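Local atomic coordinates of pyrrolidone-carboxylate peptidase (Deinococcus radiodurans R1, PDB entry 5Z48), a protein that removes N-terminal pyroglutamyl (5-oxoproline) groups from polypeptides as a cytoplasmic cysteine exopeptidase, generally sparing those in which proline follows. Residues 69-74 and 199-204; 147-152 and 167-172. All coordinates share one frame; numbering follows the deposited sequence.

Contact 1 (69-74 and 199-204). With PCA (pyroglutamic acid), chain I.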
# COMPACT_ATOMS: atom_id res chain seq x y z
N LEU B 69 -23.75 13.25 -13.13
CA LEU B 69 -22.38 12.82 -12.85
C LEU B 69 -21.83 13.59 -11.64
O LEU B 69 -21.44 14.76 -11.75
CB LEU B 69 -21.49 12.98 -14.09
CG LEU B 69 -20.05 12.45 -13.93
CD1 LEU B 69 -20.00 11.00 -13.51
CD2 LEU B 69 -19.31 12.57 -15.28
N LEU B 70 -21.80 12.95 -10.47
CA LEU B 70 -21.27 13.56 -9.26
C LEU B 70 -19.80 13.17 -9.13
O LEU B 70 -19.47 11.98 -9.29
CB LEU B 70 -22.05 13.04 -8.05
CG LEU B 70 -23.59 13.09 -8.16
CD1 LEU B 70 -24.15 12.26 -6.94
CD2 LEU B 70 -24.13 14.49 -8.13
N THR B 71 -18.92 14.13 -8.85
CA THR B 71 -17.50 13.81 -8.73
C THR B 71 -16.91 14.34 -7.42
O THR B 71 -17.41 15.29 -6.79
CB THR B 71 -16.67 14.36 -9.93
OG1 THR B 71 -16.47 15.77 -9.84
CG2 THR B 71 -17.39 14.05 -11.25
N GLY B 72 -15.77 13.74 -7.03
CA GLY B 72 -15.14 14.12 -5.78
C GLY B 72 -13.75 13.53 -5.73
O GLY B 72 -13.40 12.63 -6.50
N LEU B 73 -12.96 14.05 -4.76
CA LEU B 73 -11.59 13.59 -4.53
C LEU B 73 -11.55 12.30 -3.71
O LEU B 73 -12.24 12.18 -2.70
CB LEU B 73 -10.83 14.68 -3.81
CG LEU B 73 -9.42 14.38 -3.28
CD1 LEU B 73 -8.43 14.06 -4.40
CD2 LEU B 73 -8.91 15.56 -2.45
N ALA B 74 -10.72 11.34 -4.13
CA ALA B 74 -10.37 10.18 -3.31
C ALA B 74 -8.85 10.18 -3.17
O ALA B 74 -8.18 9.43 -3.87
CB ALA B 74 -10.87 8.86 -3.93
N ARG B 199 -9.85 15.44 -18.29
CA ARG B 199 -10.11 14.63 -19.47
C ARG B 199 -10.87 13.35 -19.10
O ARG B 199 -11.78 12.94 -19.83
CB ARG B 199 -8.81 14.28 -20.18
CG ARG B 199 -9.06 13.66 -21.55
CD ARG B 199 -7.76 13.53 -22.33
NE ARG B 199 -6.77 12.67 -21.68
CZ ARG B 199 -6.57 11.38 -21.99
NH1 ARG B 199 -7.27 10.79 -22.97
NH2 ARG B 199 -5.62 10.67 -21.38
N ALA B 200 -10.53 12.72 -17.96
CA ALA B 200 -11.25 11.52 -17.54
C ALA B 200 -12.72 11.83 -17.27
O ALA B 200 -13.61 11.04 -17.61
CB ALA B 200 -10.58 10.90 -16.29
N VAL B 201 -12.98 12.96 -16.61
CA VAL B 201 -14.37 13.34 -16.34
C VAL B 201 -15.11 13.61 -17.65
O VAL B 201 -16.27 13.19 -17.82
CB VAL B 201 -14.40 14.55 -15.38
CG1 VAL B 201 -15.83 15.03 -15.13
CG2 VAL B 201 -13.74 14.14 -14.06
N ARG B 202 -14.45 14.29 -18.58
CA ARG B 202 -15.03 14.60 -19.89
C ARG B 202 -15.38 13.32 -20.65
O ARG B 202 -16.48 13.19 -21.20
CB ARG B 202 -14.06 15.44 -20.71
CG ARG B 202 -14.65 15.81 -22.08
CD ARG B 202 -13.71 16.59 -22.97
NE ARG B 202 -14.33 16.87 -24.27
CZ ARG B 202 -14.08 17.95 -25.00
NH1 ARG B 202 -13.23 18.88 -24.55
NH2 ARG B 202 -14.68 18.13 -26.19
N VAL B 203 -14.45 12.37 -20.68
CA VAL B 203 -14.69 11.11 -21.39
C VAL B 203 -15.86 10.34 -20.77
O VAL B 203 -16.70 9.77 -21.49
CB VAL B 203 -13.38 10.28 -21.43
CG1 VAL B 203 -13.58 8.85 -21.98
CG2 VAL B 203 -12.39 11.00 -22.33
N ALA B 204 -15.96 10.35 -19.44
CA ALA B 204 -17.10 9.72 -18.78
C ALA B 204 -18.39 10.41 -19.17
O ALA B 204 -19.38 9.74 -19.46
CB ALA B 204 -16.92 9.71 -17.26
N PCA I . -14.02 13.76 -1.24
CA PCA I . -14.66 13.47 0.04
CB PCA I . -15.63 14.63 0.34
CG PCA I . -15.43 15.70 -0.73
CD PCA I . -14.47 15.04 -1.69
OE PCA I . -14.12 15.59 -2.74
C PCA I . -15.31 12.08 0.01
O PCA I . -16.33 11.80 0.64
OXT PCA I . -14.82 11.16 -0.71
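V201 and A204, a turn apart on helix 194-211, rest against L69 and T71 of strand 67-73, a helix lying on the face of the sheet in this α/β/α peptidase of family C15. The short segments run nearly antiparallel (164°), with axes 10.6 Å apart, and no hydrogen bond crosses. V201 comes first along the helix and points its CG1 between two strand residues. That methyl lies 4.3 Å from CD2 of L69 and equally far from CG2 of T71; CD2 of L69 also comes 4.0 Å from the carbonyl O of V201. T71 can offer its methyl because OG1 is turned to the carbonyl of T9 on the neighbouring strand, which satisfies the buried hydroxyl inside the sheet. Further on, A204 sets its CB 4.2 Å from the same CD2 of L69. L69 reaches both helix residues with one branch, its CG extended away from the backbone N (chi1 -175°); L8 and L170 pack around this layer from the flanking strands. Past T71 the strand reaches the bound pyroglutamate. CA of G72 lies 3.5 Å from OE of the ligand, and CB of L73 3.6 Å from it. L73 N donates to OE over 2.8 Å, while its O receives the ligand's N-H almost straight, at 175°.

Contact 2 (147-152 and 167-172); sequences NFVLYH and CGFLHV. With PCA (pyroglutamic acid), chain I.
L150 and F169 mark the closest backbone approach, their CA atoms 6.2 Å apart, where helix 145-159 runs back along strand 167-172. The two segments are nearly antiparallel (165°), with axes 8.3 Å apart, and no hydrogen bond passes between them, as usual for a helix laid on a β-sheet. L150 carries most of the packing. Its CG stands opposite the backbone N (chi1 177°), sending the two methyls to the strand: CD1 settles 3.7 Å from CA of G168, against bare backbone, while CD2 lies 4.0 Å from CB of F169. One residue earlier, V149 meets the phenyl ring at its rim, CG2 being 3.8 Å from CE2 and near the ring plane. Held this way, F169 reaches C146 with its side chain. H171 is modelled in two conformers; in one of them CE1 of F169 lies over the centre of the imidazole, 3.7 Å above its plane, and NE2 donates to OXT of pyroglutamate at 2.9 Å, the oxygen lying at the imidazole edge, while ND1 bonds to E83. By similarity C146, H171 and E83 are the active-site residues, so this apolar layer probably helps to position the imidazole between carboxylate and ligand.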
# COMPACT_ATOMS: atom_id res chain seq x y z
N ASN B 147 -20.22 9.76 -0.63
CA ASN B 147 -21.24 8.73 -0.54
C ASN B 147 -22.61 9.32 -0.24
O ASN B 147 -23.63 8.90 -0.82
CB ASN B 147 -20.87 7.75 0.56
CG ASN B 147 -21.96 6.71 0.78
OD1 ASN B 147 -22.06 5.74 -0.01
ND2 ASN B 147 -22.77 6.90 1.80
N PHE B 148 -22.66 10.28 0.69
CA PHE B 148 -23.93 10.90 1.06
C PHE B 148 -24.64 11.46 -0.17
O PHE B 148 -25.85 11.23 -0.33
CB PHE B 148 -23.71 11.99 2.12
CG PHE B 148 -24.93 12.82 2.39
CD1 PHE B 148 -25.20 13.97 1.62
CD2 PHE B 148 -25.83 12.41 3.35
CE1 PHE B 148 -26.35 14.71 1.85
CE2 PHE B 148 -27.00 13.17 3.59
CZ PHE B 148 -27.24 14.30 2.82
N VAL B 149 -23.92 12.20 -1.05
CA VAL B 149 -24.64 12.84 -2.16
C VAL B 149 -25.03 11.81 -3.21
O VAL B 149 -26.06 11.98 -3.90
CB VAL B 149 -23.87 14.03 -2.77
CG1 VAL B 149 -23.72 15.20 -1.78
CG2 VAL B 149 -22.50 13.63 -3.37
N LEU B 150 -24.28 10.71 -3.32
CA LEU B 150 -24.63 9.64 -4.25
C LEU B 150 -25.94 9.00 -3.82
O LEU B 150 -26.88 8.91 -4.61
CB LEU B 150 -23.50 8.60 -4.30
CG LEU B 150 -23.78 7.38 -5.17
CD1 LEU B 150 -24.10 7.79 -6.63
CD2 LEU B 150 -22.64 6.38 -5.12
N TYR B 151 -26.03 8.61 -2.54
CA TYR B 151 -27.28 8.08 -2.01
C TYR B 151 -28.40 9.11 -2.14
O TYR B 151 -29.52 8.78 -2.56
CB TYR B 151 -27.08 7.65 -0.55
CG TYR B 151 -28.31 7.03 0.07
CD1 TYR B 151 -29.35 7.81 0.58
CD2 TYR B 151 -28.45 5.64 0.15
CE1 TYR B 151 -30.50 7.24 1.11
CE2 TYR B 151 -29.58 5.04 0.71
CZ TYR B 151 -30.61 5.84 1.18
OH TYR B 151 -31.75 5.28 1.71
N HIS B 152 -28.12 10.35 -1.74
CA HIS B 152 -29.15 11.40 -1.78
C HIS B 152 -29.72 11.57 -3.19
O HIS B 152 -30.95 11.66 -3.37
CB HIS B 152 -28.53 12.70 -1.29
CG HIS B 152 -29.46 13.85 -1.31
ND1 HIS B 152 -30.19 14.24 -0.21
CD2 HIS B 152 -29.79 14.72 -2.31
CE1 HIS B 152 -30.92 15.30 -0.52
NE2 HIS B 152 -30.71 15.59 -1.79
N CYS B 167 -27.43 8.04 -13.07
CA CYS B 167 -26.87 8.83 -11.99
C CYS B 167 -25.80 8.02 -11.28
O CYS B 167 -26.01 6.83 -10.95
CB CYS B 167 -27.98 9.22 -10.98
SG CYS B 167 -27.43 10.10 -9.51
N GLY B 168 -24.65 8.64 -11.08
CA GLY B 168 -23.61 7.98 -10.33
C GLY B 168 -22.52 8.91 -9.87
O GLY B 168 -22.65 10.15 -9.91
N PHE B 169 -21.45 8.29 -9.34
CA PHE B 169 -20.34 8.99 -8.73
C PHE B 169 -19.01 8.58 -9.35
O PHE B 169 -18.75 7.39 -9.58
CB PHE B 169 -20.27 8.76 -7.20
CG PHE B 169 -19.57 9.91 -6.50
CD1 PHE B 169 -18.14 9.97 -6.45
CD2 PHE B 169 -20.30 10.96 -5.97
CE1 PHE B 169 -17.53 11.05 -5.88
CE2 PHE B 169 -19.69 12.05 -5.42
CZ PHE B 169 -18.30 12.12 -5.40
N LEU B 170 -18.16 9.58 -9.58
CA LEU B 170 -16.83 9.41 -10.15
C LEU B 170 -15.82 10.01 -9.16
O LEU B 170 -15.79 11.23 -8.95
CB LEU B 170 -16.81 10.09 -11.54
CG LEU B 170 -15.62 9.85 -12.46
CD1 LEU B 170 -15.83 10.51 -13.81
CD2 LEU B 170 -14.34 10.31 -11.90
N HIS B 171 -15.00 9.14 -8.53
CA HIS B 171 -13.94 9.59 -7.62
C HIS B 171 -12.65 9.76 -8.41
O HIS B 171 -12.31 8.91 -9.23
CB HIS B 171 -13.72 8.56 -6.51
CG HIS B 171 -14.38 8.89 -5.20
ND1 HIS B 171 -15.25 8.03 -4.55
CD2 HIS B 171 -14.28 9.99 -4.41
CE1 HIS B 171 -15.64 8.58 -3.41
NE2 HIS B 171 -15.06 9.77 -3.30
N VAL B 172 -11.94 10.87 -8.13
CA VAL B 172 -10.71 11.15 -8.87
C VAL B 172 -9.52 11.16 -7.93
O VAL B 172 -9.65 11.53 -6.75
CB VAL B 172 -10.80 12.48 -9.66
CG1 VAL B 172 -12.06 12.48 -10.58
CG2 VAL B 172 -10.81 13.71 -8.73
N PCA I . -14.02 13.76 -1.24
CA PCA I . -14.66 13.47 0.04
CB PCA I . -15.63 14.63 0.34
CG PCA I . -15.43 15.70 -0.73
CD PCA I . -14.47 15.04 -1.69
OE PCA I . -14.12 15.59 -2.74
C PCA I . -15.31 12.08 0.01
O PCA I . -16.33 11.80 0.64
OXT PCA I . -14.82 11.16 -0.71

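Overall arrangement
After strands 5-11 and 38-45 and helix 49-63, strand 67-73 gives contact 1 its sheet side. The chain then passes through strand 80-90 to helix 145-159 and turns back after 159 into strand 167-172, so contact 2 closes a short loop. Contact 1 closes much later, when helix 194-211 arrives, and its long loop encloses all of contact 2. The two strands are parallel neighbours, with L70 O to L170 N (2.7 Å) and G72 O to V172 N (2.8 Å) probably hydrogen-bonded. Contact 1 covers one face of this sheet and contact 2 the other, and both reach pyroglutamate at the strand ends.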